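Local coordinates for protein chitin deacetylase 1 (Bombyx mori, PDB 5ZNT) that hydrolyses the N-acetamido groups of N-acetyl-D-glucosamine residues in chitin, a zinc-dependent reaction that yields chitosan and acetate, at residues A[245-250]-A[285-290]. Residues are numbered along the deposited sequence; the frame is centred on the assembly and turned at random.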
# COMPACT_ATOMS: atom_id res chain seq x y z
N GLN A 245 -12.31 -9.55 -19.37
CA GLN A 245 -11.88 -10.47 -18.32
C GLN A 245 -11.53 -9.71 -17.04
O GLN A 245 -11.89 -10.14 -15.94
CB GLN A 245 -10.68 -11.29 -18.79
CG GLN A 245 -10.98 -12.29 -19.89
CD GLN A 245 -9.71 -12.90 -20.51
OE1 GLN A 245 -8.60 -12.41 -20.30
NE2 GLN A 245 -9.89 -13.98 -21.28
N PHE A 246 -10.81 -8.59 -17.18
CA PHE A 246 -10.43 -7.77 -16.04
C PHE A 246 -11.67 -7.22 -15.33
O PHE A 246 -11.75 -7.25 -14.09
CB PHE A 246 -9.53 -6.62 -16.50
CG PHE A 246 -8.91 -5.82 -15.37
CD1 PHE A 246 -8.64 -6.41 -14.14
CD2 PHE A 246 -8.60 -4.49 -15.55
CE1 PHE A 246 -8.07 -5.67 -13.11
CE2 PHE A 246 -8.03 -3.74 -14.50
CZ PHE A 246 -7.78 -4.34 -13.30
N TYR A 247 -12.64 -6.73 -16.10
CA TYR A 247 -13.89 -6.24 -15.52
C TYR A 247 -14.58 -7.33 -14.70
O TYR A 247 -14.92 -7.12 -13.53
CB TYR A 247 -14.79 -5.67 -16.63
CG TYR A 247 -16.17 -5.32 -16.13
CD1 TYR A 247 -16.41 -4.13 -15.43
CD2 TYR A 247 -17.24 -6.19 -16.31
CE1 TYR A 247 -17.68 -3.82 -14.95
CE2 TYR A 247 -18.52 -5.89 -15.84
CZ TYR A 247 -18.73 -4.71 -15.17
OH TYR A 247 -19.99 -4.45 -14.70
N ASN A 248 -14.74 -8.53 -15.27
CA ASN A 248 -15.39 -9.60 -14.52
C ASN A 248 -14.55 -10.02 -13.32
O ASN A 248 -15.09 -10.34 -12.26
CB ASN A 248 -15.66 -10.80 -15.45
CG ASN A 248 -16.61 -10.44 -16.59
OD1 ASN A 248 -17.53 -9.64 -16.41
ND2 ASN A 248 -16.39 -11.01 -17.75
N PHE A 249 -13.23 -10.01 -13.48
CA PHE A 249 -12.33 -10.32 -12.36
C PHE A 249 -12.53 -9.34 -11.21
O PHE A 249 -12.61 -9.74 -10.04
CB PHE A 249 -10.90 -10.30 -12.91
CG PHE A 249 -9.82 -10.31 -11.87
CD1 PHE A 249 -9.32 -11.50 -11.39
CD2 PHE A 249 -9.28 -9.12 -11.41
CE1 PHE A 249 -8.30 -11.52 -10.47
CE2 PHE A 249 -8.25 -9.12 -10.47
CZ PHE A 249 -7.77 -10.32 -10.00
N LEU A 250 -12.67 -8.05 -11.51
CA LEU A 250 -12.92 -7.07 -10.46
C LEU A 250 -14.27 -7.30 -9.79
O LEU A 250 -14.38 -7.22 -8.56
CB LEU A 250 -12.84 -5.66 -11.02
CG LEU A 250 -11.46 -5.20 -11.47
CD1 LEU A 250 -11.63 -4.02 -12.41
CD2 LEU A 250 -10.57 -4.83 -10.27
N LEU A 285 -11.49 1.92 -15.00
CA LEU A 285 -12.25 3.14 -14.76
C LEU A 285 -13.75 2.89 -14.91
O LEU A 285 -14.55 3.39 -14.10
CB LEU A 285 -11.77 4.23 -15.72
CG LEU A 285 -10.31 4.61 -15.47
CD1 LEU A 285 -9.88 5.76 -16.35
CD2 LEU A 285 -10.09 4.94 -13.98
N TYR A 286 -14.16 2.13 -15.93
CA TYR A 286 -15.56 1.75 -16.05
C TYR A 286 -16.05 1.10 -14.76
O TYR A 286 -17.11 1.46 -14.22
CB TYR A 286 -15.75 0.81 -17.24
CG TYR A 286 -17.20 0.47 -17.50
CD1 TYR A 286 -17.84 -0.52 -16.75
CD2 TYR A 286 -17.92 1.13 -18.48
CE1 TYR A 286 -19.17 -0.83 -16.97
CE2 TYR A 286 -19.25 0.81 -18.72
CZ TYR A 286 -19.87 -0.16 -17.96
OH TYR A 286 -21.20 -0.48 -18.18
N TRP A 287 -15.28 0.13 -14.25
CA TRP A 287 -15.63 -0.56 -13.02
C TRP A 287 -15.74 0.40 -11.84
O TRP A 287 -16.73 0.38 -11.09
CB TRP A 287 -14.60 -1.66 -12.74
CG TRP A 287 -14.90 -2.41 -11.49
CD1 TRP A 287 -15.83 -3.42 -11.35
CD2 TRP A 287 -14.29 -2.24 -10.21
NE1 TRP A 287 -15.83 -3.87 -10.06
CE2 TRP A 287 -14.89 -3.17 -9.34
CE3 TRP A 287 -13.28 -1.39 -9.70
CZ2 TRP A 287 -14.54 -3.29 -8.00
CZ3 TRP A 287 -12.93 -1.51 -8.37
CH2 TRP A 287 -13.57 -2.44 -7.53
N ILE A 288 -14.71 1.23 -11.63
CA ILE A 288 -14.73 2.21 -10.55
C ILE A 288 -15.98 3.07 -10.62
O ILE A 288 -16.66 3.31 -9.62
CB ILE A 288 -13.47 3.10 -10.59
CG1 ILE A 288 -12.23 2.33 -10.17
CG2 ILE A 288 -13.65 4.29 -9.67
CD1 ILE A 288 -10.95 3.17 -10.34
N ASP A 289 -16.26 3.61 -11.80
CA ASP A 289 -17.40 4.51 -11.94
C ASP A 289 -18.71 3.77 -11.70
O ASP A 289 -19.63 4.30 -11.06
CB ASP A 289 -17.37 5.16 -13.31
CG ASP A 289 -16.24 6.15 -13.47
OD1 ASP A 289 -15.76 6.71 -12.44
OD2 ASP A 289 -15.86 6.40 -14.63
N GLU A 290 -18.80 2.53 -12.17
CA GLU A 290 -19.99 1.73 -11.94
C GLU A 290 -20.18 1.39 -10.46
O GLU A 290 -21.29 1.47 -9.94
CB GLU A 290 -19.92 0.47 -12.79
CG GLU A 290 -21.19 -0.38 -12.69
CD GLU A 290 -21.13 -1.57 -13.60
OE1 GLU A 290 -20.20 -2.39 -13.44
OE2 GLU A 290 -22.01 -1.68 -14.48
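Tyr286 turns the CD1–CE1 side of its ring toward the face of Tyr247 in an offset edge-to-face pair, the centroids 5.7 Å apart and the planes at 78°. The closest carbons of the pair, Tyr286 CD1 and Tyr247 CE1, are 3.8 Å apart. One residue on, Trp287 lies level with Tyr247 and completes an aromatic cluster; its CD1 comes within 4.1 Å of Tyr247 CE1, which meets the indole at its edge. One indole face is covered by Leu250, whose CB stands almost straight above the five-membered ring, 3.5 Å from the centroid, in a CH-pi contact, while CD1 of the same leucine reaches Trp287 CB and CG. Trp287 NE1 is held weakly by Asn251. Were Trp287 an alanine, Leu250 CB would probably lose the ring it packs on and a gap would be likely to open between the helices. Glu290 ends the row: its CG lies anti to the backbone N and the chain runs on extended past CG, carrying the carboxylate to the hydroxyl end of Tyr247. There OH donates to Glu290 OE1, near the tyrosine plane and 48° from the carboxylate plane; the modelled 2.4 Å is doubtfully short and says nothing of strength. Segments 245-250 and 285-290 run in the same general direction, their axes 10.0 Å apart at closest and inclined at 35°. Leu250 and Trp287 both rest on Leu267 of strand 265-270, so this helix pair packs outside the parallel strands of the catalytic domain, a distorted β/α barrel as in other carbohydrate esterase 4 enzymes, away from the zinc site.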